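Local coordinates for protein probable tagatose 6-phosphate kinase (Sinorhizobium meliloti, PDB 3TXV) that probably takes part in carbohydrate metabolism, tentatively as a tagatose-6-phosphate kinase, and belongs to the family of the GatZ/KbaZ subunits of tagatose-bisphosphate aldolase, at residues I34-L39 and L410-V415; E237-Y242 and D268-D273; P290-A295 and D416-D421; Y301-I306 and E372-L377. All coordinates share one frame; numbering follows the deposited sequence.

Contact 1: I34-L39 and L410-V415; sequences IEAAML and LALAAV
Glu35 OE2 forms a salt bridge to Lys408 of helix 407-424, and Glu35 CG lies 4.5 Å from Leu412 CD1. Lys408 is one turn before Leu412. The salt bridge lies beside an otherwise apolar contact. Leu412 has the largest share. Its side chain spreads over the flank of helix 31-43. CD1 faces the small methyl of Ala36, at 4.4 Å from CB, and CD2 lies 4.3 Å from Leu39 CD1. One turn on, Val415 meets the same alanine more closely. Ala36 CB is 3.8 Å from Val415 CB and also from Val415 CG1, the branch placed anti to the backbone N (chi1 -162°). Ala36 is therefore shared by Leu412 and Val415. The small alanine lets the backbones draw near, and the CA atoms of Ala36 and Leu412 are 5.6 Å apart. The two axes cross at -66° with a closest approach of 9.3 Å. Leu412 and Val415 extend the contact to Leu32 and Val33. The C-terminal helix here covers the first helix of a (beta/alpha)8 barrel, the TIM-barrel fold.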
# COMPACT_ATOMS: atom_id res chain seq x y z
N ILE A 34 -0.26 -9.88 3.08
CA ILE A 34 1.16 -10.07 3.24
C ILE A 34 1.56 -11.53 2.89
O ILE A 34 2.44 -11.74 2.03
CB ILE A 34 1.64 -9.63 4.64
CG1 ILE A 34 1.65 -8.10 4.71
CG2 ILE A 34 3.05 -10.14 4.92
CD1 ILE A 34 1.19 -7.57 6.04
N GLU A 35 0.90 -12.50 3.54
CA GLU A 35 1.08 -13.94 3.28
C GLU A 35 1.02 -14.19 1.79
O GLU A 35 1.88 -14.89 1.25
CB GLU A 35 -0.02 -14.72 3.99
CG GLU A 35 -0.06 -16.27 3.81
CD GLU A 35 -0.97 -16.94 4.86
OE1 GLU A 35 -1.47 -16.22 5.78
OE2 GLU A 35 -1.18 -18.16 4.80
N ALA A 36 0.03 -13.61 1.13
CA ALA A 36 -0.14 -13.78 -0.31
C ALA A 36 0.96 -13.13 -1.14
O ALA A 36 1.41 -13.67 -2.14
CB ALA A 36 -1.49 -13.26 -0.71
N ALA A 37 1.39 -11.95 -0.71
CA ALA A 37 2.50 -11.28 -1.35
C ALA A 37 3.73 -12.11 -1.21
O ALA A 37 4.45 -12.30 -2.17
CB ALA A 37 2.73 -9.90 -0.78
N MSE A 38 3.99 -12.61 -0.02
CA MSE A 38 5.16 -13.45 0.14
C MSE A 38 5.09 -14.67 -0.80
O MSE A 38 5.96 -14.85 -1.63
CB MSE A 38 5.36 -13.83 1.60
CG MSE A 38 5.97 -12.74 2.47
SE MSE A 38 5.44 -13.20 4.24
CE MSE A 38 6.68 -12.24 5.37
N LEU A 39 4.01 -15.46 -0.73
CA LEU A 39 3.85 -16.66 -1.56
C LEU A 39 4.14 -16.44 -3.04
O LEU A 39 4.73 -17.31 -3.69
CB LEU A 39 2.47 -17.30 -1.38
CG LEU A 39 2.21 -18.02 -0.03
CD1 LEU A 39 0.80 -18.59 0.08
CD2 LEU A 39 3.23 -19.13 0.28
N LEU A 410 -8.99 -19.93 -1.50
CA LEU A 410 -9.72 -19.08 -2.42
C LEU A 410 -9.52 -17.59 -2.13
O LEU A 410 -9.52 -16.75 -3.05
CB LEU A 410 -11.19 -19.49 -2.50
CG LEU A 410 -11.46 -20.86 -3.15
CD1 LEU A 410 -12.84 -21.35 -2.82
CD2 LEU A 410 -11.25 -20.84 -4.68
N ALA A 411 -9.29 -17.26 -0.87
CA ALA A 411 -8.94 -15.90 -0.51
C ALA A 411 -7.53 -15.52 -1.00
O ALA A 411 -7.39 -14.53 -1.68
CB ALA A 411 -9.10 -15.68 1.00
N LEU A 412 -6.49 -16.30 -0.70
CA LEU A 412 -5.16 -16.04 -1.31
C LEU A 412 -5.23 -15.96 -2.83
O LEU A 412 -4.62 -15.11 -3.46
CB LEU A 412 -4.16 -17.12 -0.95
CG LEU A 412 -3.40 -17.22 0.38
CD1 LEU A 412 -3.91 -16.27 1.49
CD2 LEU A 412 -3.39 -18.70 0.86
N ALA A 413 -5.99 -16.87 -3.41
CA ALA A 413 -6.15 -16.96 -4.86
C ALA A 413 -6.64 -15.67 -5.44
O ALA A 413 -6.18 -15.31 -6.51
CB ALA A 413 -7.12 -18.06 -5.20
N ALA A 414 -7.56 -15.01 -4.75
CA ALA A 414 -8.06 -13.68 -5.17
C ALA A 414 -6.92 -12.67 -5.12
O ALA A 414 -6.60 -12.06 -6.15
CB ALA A 414 -9.23 -13.23 -4.31
N VAL A 415 -6.27 -12.52 -3.96
CA VAL A 415 -5.12 -11.61 -3.85
C VAL A 415 -4.07 -11.85 -4.97
O VAL A 415 -3.70 -10.91 -5.71
CB VAL A 415 -4.46 -11.66 -2.43
CG1 VAL A 415 -3.62 -10.45 -2.21
CG2 VAL A 415 -5.53 -11.71 -1.36

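Contact 2: E237-Y242 and D268-D273; sequences ENVIAY and DYQTPD
Gln270 reaches Ile240 and Tyr242 with its side-chain amide, which makes two hydrogen bonds to the backbone of segment 237-242. NE2 donates to Ile240 O at 2.6 Å. The acceptor lies close to the plane of the glutamine amide, while NE2 itself is tilted 27° from the carbonyl plane of Ile240. In return, Tyr242 N donates to Gln270 OE1 at 3.1 Å, with an N-H...O angle of 152°. The glutamine amide thus uses both its N-H and its C=O ends. Holding the two ends on one peptide stretch should fix the rotation of the amide. A bend at chi2 (-85°) brings the amide up to the backbone of Ile240 and Tyr242.

Apolar contacts lie beside this pair of bonds. Val239 CG2 rests 3.7 Å from Tyr269 CB, and the two side chains cross at about a right angle. Val239 CG1 sits over the amide face at its nitrogen end, 3.7 Å from Gln270 NE2. The ring of Tyr269 runs away from the strand; its OH bonds to Tyr353 O, and the ring meets Phe234 and Phe294 edge-to-face.

Thr271 is the N-cap of helix 272-280, and its OG1 bonds to Ala274 N. Strand 239-240 pairs antiparallel with strand 233-234, and both follow barrel strand 223-227. The contact joins this hairpin to the loop between barrel strand 261-264 and helix 272-280.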
# COMPACT_ATOMS: atom_id res chain seq x y z
N GLU A 237 -15.87 4.46 -9.00
CA GLU A 237 -16.30 3.43 -9.96
C GLU A 237 -15.69 3.48 -11.33
O GLU A 237 -16.26 2.90 -12.26
CB GLU A 237 -17.80 3.50 -10.18
CG GLU A 237 -18.64 3.68 -8.97
CD GLU A 237 -20.01 4.18 -9.35
OE1 GLU A 237 -20.22 4.45 -10.56
OE2 GLU A 237 -20.87 4.29 -8.46
N ASN A 238 -14.58 4.19 -11.46
CA ASN A 238 -13.89 4.28 -12.75
C ASN A 238 -12.39 4.46 -12.61
O ASN A 238 -11.93 5.09 -11.67
CB ASN A 238 -14.60 5.32 -13.68
CG ASN A 238 -13.65 6.44 -14.19
OD1 ASN A 238 -13.43 6.62 -15.43
ND2 ASN A 238 -13.10 7.22 -13.23
N VAL A 239 -11.62 3.86 -13.52
CA VAL A 239 -10.16 3.92 -13.55
C VAL A 239 -9.70 4.75 -14.77
O VAL A 239 -10.29 4.67 -15.86
CB VAL A 239 -9.56 2.49 -13.63
CG1 VAL A 239 -8.01 2.48 -13.72
CG2 VAL A 239 -10.05 1.62 -12.47
N ILE A 240 -8.66 5.56 -14.58
CA ILE A 240 -8.00 6.25 -15.70
C ILE A 240 -6.73 5.48 -15.99
O ILE A 240 -5.90 5.31 -15.12
CB ILE A 240 -7.59 7.70 -15.35
CG1 ILE A 240 -8.77 8.57 -14.87
CG2 ILE A 240 -6.76 8.32 -16.48
CD1 ILE A 240 -9.98 8.59 -15.73
N ALA A 241 -6.60 4.98 -17.21
CA ALA A 241 -5.42 4.22 -17.62
C ALA A 241 -4.20 5.10 -17.95
O ALA A 241 -4.35 6.23 -18.42
CB ALA A 241 -5.77 3.35 -18.82
N TYR A 242 -3.01 4.56 -17.70
CA TYR A 242 -1.73 5.17 -18.04
C TYR A 242 -1.57 5.46 -19.52
O TYR A 242 -1.51 4.55 -20.34
CB TYR A 242 -0.59 4.25 -17.57
CG TYR A 242 0.83 4.63 -17.98
CD1 TYR A 242 1.29 5.95 -17.87
CD2 TYR A 242 1.72 3.66 -18.44
CE1 TYR A 242 2.58 6.29 -18.24
CE2 TYR A 242 3.03 3.99 -18.81
CZ TYR A 242 3.45 5.31 -18.70
OH TYR A 242 4.73 5.64 -19.06
N ASP A 268 -3.00 1.00 -8.52
CA ASP A 268 -4.13 0.12 -8.21
C ASP A 268 -5.12 0.07 -9.34
O ASP A 268 -5.41 1.11 -9.96
CB ASP A 268 -4.82 0.60 -6.96
CG ASP A 268 -3.94 0.45 -5.74
OD1 ASP A 268 -3.03 1.30 -5.55
OD2 ASP A 268 -4.16 -0.52 -4.99
N TYR A 269 -5.61 -1.15 -9.61
CA TYR A 269 -6.66 -1.43 -10.61
C TYR A 269 -6.22 -1.18 -12.03
O TYR A 269 -7.05 -1.19 -12.92
CB TYR A 269 -7.98 -0.64 -10.36
CG TYR A 269 -8.42 -0.63 -8.93
CD1 TYR A 269 -8.83 -1.81 -8.30
CD2 TYR A 269 -8.40 0.53 -8.19
CE1 TYR A 269 -9.19 -1.85 -6.96
CE2 TYR A 269 -8.76 0.52 -6.83
CZ TYR A 269 -9.16 -0.69 -6.23
OH TYR A 269 -9.56 -0.75 -4.91
N GLN A 270 -4.94 -0.94 -12.27
CA GLN A 270 -4.53 -0.67 -13.66
C GLN A 270 -4.48 -2.00 -14.44
O GLN A 270 -4.29 -3.06 -13.83
CB GLN A 270 -3.19 0.09 -13.72
CG GLN A 270 -3.27 1.53 -13.27
CD GLN A 270 -3.69 2.51 -14.38
OE1 GLN A 270 -3.32 2.37 -15.53
NE2 GLN A 270 -4.45 3.51 -14.02
N THR A 271 -4.66 -1.95 -15.77
CA THR A 271 -4.60 -3.18 -16.59
C THR A 271 -3.18 -3.74 -16.71
O THR A 271 -2.25 -2.98 -16.99
CB THR A 271 -5.10 -2.97 -18.04
OG1 THR A 271 -4.20 -2.09 -18.76
CG2 THR A 271 -6.57 -2.46 -18.10
N PRO A 272 -3.01 -5.07 -16.54
CA PRO A 272 -1.70 -5.72 -16.69
C PRO A 272 -0.82 -5.08 -17.76
O PRO A 272 0.40 -5.04 -17.61
CB PRO A 272 -2.06 -7.15 -17.10
CG PRO A 272 -3.51 -7.36 -16.65
CD PRO A 272 -4.03 -6.04 -16.11
N ASP A 273 -1.46 -4.61 -18.83
CA ASP A 273 -0.79 -3.97 -19.94
C ASP A 273 -0.19 -2.63 -19.50
O ASP A 273 1.04 -2.44 -19.56
CB ASP A 273 -1.78 -3.74 -21.07
CG ASP A 273 -1.17 -4.04 -22.43
OD1 ASP A 273 -0.92 -5.25 -22.71
OD2 ASP A 273 -0.92 -3.06 -23.21

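Contact 3: P290-A295 and D416-D421; sequences PGLTFA and DAVLQD
Val418 overlaps both Leu292 and Ala295 with its two methyls. The contact belongs to the TIM-barrel fold. Helix 290-310, which follows the eighth barrel strand, packs here against the C-terminal helix 407-424. The two run roughly antiparallel, with 151° between their directions and axes 9.2 Å apart at closest approach. Val418 is the central side chain. CG2 lies 3.6 Å from Ala295 CB, and CG1 turns to the leucine, 4.0 Å from Leu292 CD2. CG1 stands anti to the backbone N (chi1 -171°) and CG2 anti to the carbonyl carbon; this splits the two methyls, CG1 to Leu292 and CG2 to Ala295. One turn before Ala295 the valine meets bare backbone: Gly291 has no side chain, and Gly291 O is 3.8 Å from Val418 CG2. The CA atoms of Leu292 and Val418 are 6.5 Å apart. Leu292 and Leu419 also touch Ile26, joining the pair to barrel strand 23-26. Leu419 touches Ala37 and Arg40 of helix 31-43 as well. Beside Val418, the side chains of Leu292 and Leu419 cross at about a right angle. They meet methyl to methyl, with Leu292 CD2 3.5 Å from Leu419 CD2.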
# COMPACT_ATOMS: atom_id res chain seq x y z
N PRO A 290 -4.68 -0.79 -2.21
CA PRO A 290 -6.12 -0.88 -2.21
C PRO A 290 -6.62 -1.92 -3.15
O PRO A 290 -7.53 -2.63 -2.88
CB PRO A 290 -6.50 0.49 -2.68
CG PRO A 290 -5.48 1.34 -2.10
CD PRO A 290 -4.27 0.55 -1.84
N GLY A 291 -5.97 -2.05 -4.26
CA GLY A 291 -6.33 -3.09 -5.16
C GLY A 291 -6.19 -4.44 -4.51
O GLY A 291 -6.74 -5.36 -4.99
N LEU A 292 -5.44 -4.57 -3.45
CA LEU A 292 -5.10 -5.88 -3.00
C LEU A 292 -6.08 -6.31 -1.99
O LEU A 292 -6.39 -7.44 -1.89
CB LEU A 292 -3.73 -5.86 -2.37
CG LEU A 292 -2.60 -5.70 -3.33
CD1 LEU A 292 -1.39 -5.37 -2.63
CD2 LEU A 292 -2.43 -6.93 -4.02
N THR A 293 -6.54 -5.38 -1.19
CA THR A 293 -7.58 -5.64 -0.20
C THR A 293 -8.97 -5.51 -0.80
O THR A 293 -9.96 -6.07 -0.28
CB THR A 293 -7.50 -4.66 0.94
OG1 THR A 293 -7.26 -3.34 0.41
CG2 THR A 293 -6.41 -5.07 1.92
N PHE A 294 -9.07 -4.75 -1.88
CA PHE A 294 -10.28 -4.74 -2.66
C PHE A 294 -10.60 -6.19 -3.11
O PHE A 294 -11.67 -6.70 -2.81
CB PHE A 294 -10.13 -3.77 -3.84
CG PHE A 294 -11.31 -3.75 -4.76
CD1 PHE A 294 -11.45 -4.72 -5.75
CD2 PHE A 294 -12.29 -2.77 -4.62
CE1 PHE A 294 -12.57 -4.72 -6.61
CE2 PHE A 294 -13.38 -2.75 -5.46
CZ PHE A 294 -13.53 -3.72 -6.47
N ALA A 295 -9.67 -6.87 -3.78
CA ALA A 295 -9.86 -8.27 -4.18
C ALA A 295 -10.14 -9.23 -2.99
O ALA A 295 -11.04 -10.11 -3.05
CB ALA A 295 -8.69 -8.73 -4.97
N ASP A 416 -3.65 -13.11 -5.09
CA ASP A 416 -2.61 -13.55 -6.03
C ASP A 416 -2.94 -13.16 -7.47
O ASP A 416 -2.05 -12.82 -8.24
CB ASP A 416 -2.43 -15.06 -5.89
CG ASP A 416 -1.08 -15.54 -6.38
OD1 ASP A 416 -0.06 -15.25 -5.71
OD2 ASP A 416 -1.03 -16.24 -7.41
N ALA A 417 -4.21 -13.15 -7.84
CA ALA A 417 -4.57 -12.70 -9.19
C ALA A 417 -4.15 -11.24 -9.49
O ALA A 417 -3.70 -10.93 -10.59
CB ALA A 417 -6.05 -12.95 -9.47
N VAL A 418 -4.28 -10.36 -8.50
CA VAL A 418 -3.82 -8.98 -8.62
C VAL A 418 -2.30 -9.00 -8.66
O VAL A 418 -1.70 -8.51 -9.62
CB VAL A 418 -4.29 -8.12 -7.43
CG1 VAL A 418 -4.00 -6.64 -7.67
CG2 VAL A 418 -5.79 -8.36 -7.14
N LEU A 419 -1.70 -9.62 -7.66
CA LEU A 419 -0.24 -9.77 -7.55
C LEU A 419 0.48 -10.33 -8.76
O LEU A 419 1.55 -9.85 -9.09
CB LEU A 419 0.13 -10.63 -6.36
CG LEU A 419 -0.01 -10.02 -4.98
CD1 LEU A 419 0.72 -10.91 -4.01
CD2 LEU A 419 0.52 -8.60 -4.94
N GLN A 420 -0.08 -11.35 -9.39
CA GLN A 420 0.48 -11.90 -10.63
C GLN A 420 0.80 -10.78 -11.61
O GLN A 420 1.87 -10.80 -12.22
CB GLN A 420 -0.48 -12.89 -11.33
CG GLN A 420 -0.09 -14.38 -11.26
CD GLN A 420 -1.01 -15.29 -12.13
OE1 GLN A 420 -1.45 -16.38 -11.70
NE2 GLN A 420 -1.30 -14.83 -13.35
N ASP A 421 -0.10 -9.81 -11.77
CA ASP A 421 0.11 -8.80 -12.81
C ASP A 421 1.28 -7.87 -12.48
O ASP A 421 1.94 -7.37 -13.37
CB ASP A 421 -1.16 -7.99 -13.11
CG ASP A 421 -2.32 -8.86 -13.61
OD1 ASP A 421 -2.10 -9.81 -14.39
OD2 ASP A 421 -3.48 -8.56 -13.20

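Contact 4: Y301-I306 and E372-L377; sequences YGLDQI and ELMSLL
Leu373 and Leu377, one turn apart, both direct their side chains at Leu303. The contact joins the far part of helix 290-310, the helix that follows the last TIM-barrel strand, to the end of helix 364-376 in the all-helical C-terminal part of the chain. The axes cross at 61° and come within 10.2 Å. Leu373 comes in over the backbone of the other helix. Its CD1 lies 3.5 Å from Leu303 O, and its CD2 lies 3.9 Å from Asp304 N. With CG anti to the backbone N (chi1 163°) and chi2 at 63°, both methyls lie over one face of the Leu303-Asp304 peptide. Leu377 approaches Leu303 at a slant. Its CD1 is 4.1 Å from Leu303 CB and equally near Leu303 CD2. Asp304 adds its CB to the apolar face, 4.1 Å from Leu373 CD2, while its carboxylate is turned to other partners. OD1 takes a salt bridge from Arg315 and a hydrogen bond from Leu319 N, and OD2 accepts from Ala320 N, at the start of helix 319-329. Selenomethionine Met374 starts out away from helix 290-310, then folds back, bringing SE to 4.4 Å from Leu303 CD1.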
# COMPACT_ATOMS: atom_id res chain seq x y z
N TYR A 301 -16.51 -11.72 0.49
CA TYR A 301 -17.95 -11.54 0.26
C TYR A 301 -18.58 -12.66 -0.56
O TYR A 301 -19.66 -13.11 -0.24
CB TYR A 301 -18.27 -10.17 -0.36
CG TYR A 301 -18.39 -9.01 0.63
CD1 TYR A 301 -17.91 -9.11 1.92
CD2 TYR A 301 -18.96 -7.79 0.24
CE1 TYR A 301 -17.99 -8.07 2.81
CE2 TYR A 301 -19.06 -6.72 1.13
CZ TYR A 301 -18.57 -6.87 2.42
OH TYR A 301 -18.66 -5.82 3.34
N GLY A 302 -17.90 -13.11 -1.62
CA GLY A 302 -18.19 -14.43 -2.24
C GLY A 302 -18.34 -15.58 -1.25
O GLY A 302 -19.39 -16.26 -1.18
N LEU A 303 -17.31 -15.77 -0.42
CA LEU A 303 -17.35 -16.80 0.63
C LEU A 303 -18.50 -16.55 1.60
O LEU A 303 -19.15 -17.49 2.07
CB LEU A 303 -16.02 -16.88 1.38
CG LEU A 303 -14.90 -17.38 0.50
CD1 LEU A 303 -13.54 -17.35 1.19
CD2 LEU A 303 -15.24 -18.74 0.06
N ASP A 304 -18.76 -15.29 1.89
CA ASP A 304 -19.90 -14.97 2.71
C ASP A 304 -21.17 -15.54 2.07
O ASP A 304 -21.94 -16.21 2.77
CB ASP A 304 -19.99 -13.47 2.92
CG ASP A 304 -21.06 -13.09 3.91
OD1 ASP A 304 -21.17 -13.77 4.96
OD2 ASP A 304 -21.77 -12.09 3.64
N GLN A 305 -21.37 -15.32 0.76
CA GLN A 305 -22.62 -15.78 0.12
C GLN A 305 -22.67 -17.30 -0.07
O GLN A 305 -23.72 -17.91 0.01
CB GLN A 305 -22.89 -15.08 -1.19
CG GLN A 305 -22.89 -13.59 -1.14
CD GLN A 305 -22.27 -13.01 -2.41
OE1 GLN A 305 -22.91 -12.96 -3.46
NE2 GLN A 305 -21.01 -12.60 -2.32
N ILE A 306 -21.54 -17.92 -0.33
CA ILE A 306 -21.50 -19.36 -0.35
C ILE A 306 -21.93 -19.95 1.00
O ILE A 306 -22.73 -20.90 1.07
CB ILE A 306 -20.14 -19.82 -0.74
CG1 ILE A 306 -20.05 -19.85 -2.26
CG2 ILE A 306 -19.79 -21.15 -0.11
CD1 ILE A 306 -18.62 -19.74 -2.72
N GLU A 372 -15.73 -16.24 12.20
CA GLU A 372 -16.90 -17.09 12.22
C GLU A 372 -17.02 -17.76 10.83
O GLU A 372 -17.27 -18.97 10.73
CB GLU A 372 -18.15 -16.29 12.58
CG GLU A 372 -19.37 -17.14 12.93
CD GLU A 372 -20.51 -16.34 13.58
OE1 GLU A 372 -21.06 -15.41 12.95
OE2 GLU A 372 -20.88 -16.64 14.73
N LEU A 373 -16.79 -16.97 9.78
CA LEU A 373 -17.03 -17.36 8.41
C LEU A 373 -15.94 -18.26 7.91
O LEU A 373 -16.23 -19.24 7.24
CB LEU A 373 -17.13 -16.13 7.51
CG LEU A 373 -16.99 -16.28 5.99
CD1 LEU A 373 -18.10 -17.14 5.39
CD2 LEU A 373 -16.95 -14.91 5.32
N MSE A 374 -14.69 -17.93 8.23
CA MSE A 374 -13.55 -18.75 7.84
C MSE A 374 -13.57 -20.14 8.46
O MSE A 374 -13.14 -21.11 7.83
CB MSE A 374 -12.22 -18.07 8.16
CG MSE A 374 -11.92 -16.90 7.25
SE MSE A 374 -12.18 -17.40 5.41
CE MSE A 374 -10.37 -17.90 5.08
N SER A 375 -14.09 -20.22 9.69
CA SER A 375 -14.01 -21.43 10.45
C SER A 375 -15.25 -22.27 10.16
O SER A 375 -15.25 -23.50 10.30
CB SER A 375 -13.87 -21.11 11.94
OG SER A 375 -15.14 -20.91 12.55
N LEU A 376 -16.32 -21.60 9.76
CA LEU A 376 -17.50 -22.31 9.32
C LEU A 376 -17.25 -22.98 7.96
O LEU A 376 -17.98 -23.90 7.59
CB LEU A 376 -18.66 -21.36 9.23
CG LEU A 376 -19.93 -21.87 8.59
CD1 LEU A 376 -20.47 -22.93 9.50
CD2 LEU A 376 -20.91 -20.74 8.45
N LEU A 377 -16.21 -22.55 7.24
CA LEU A 377 -15.87 -23.20 5.96
C LEU A 377 -14.59 -24.06 6.01
O LEU A 377 -14.16 -24.62 5.00
CB LEU A 377 -15.82 -22.18 4.82
CG LEU A 377 -17.12 -21.42 4.50
CD1 LEU A 377 -16.86 -20.27 3.53
CD2 LEU A 377 -18.22 -22.29 3.95

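After barrel strand 23-26 the chain enters helix 31-43, the first partner of contact 1, whose loop closes at helix 407-424 near the C terminus. Most of the barrel lies inside that loop. Contact 2 is nested there and closes before contact 3 opens. Contact 3 opens at 290-295 and crosses contact 1, since that segment lies inside its loop and 416-421 after it; both end on helix 407-424. Contact 4 starts further along helix 290-310 and is nested inside the loops of contacts 1 and 3. Leu419 of contact 3 touches Ala37 of contact 1, and Asp268 OD2 of contact 2 bonds to Gly291 N. Together they tie barrel loops, first and last barrel helices and C-terminal helices.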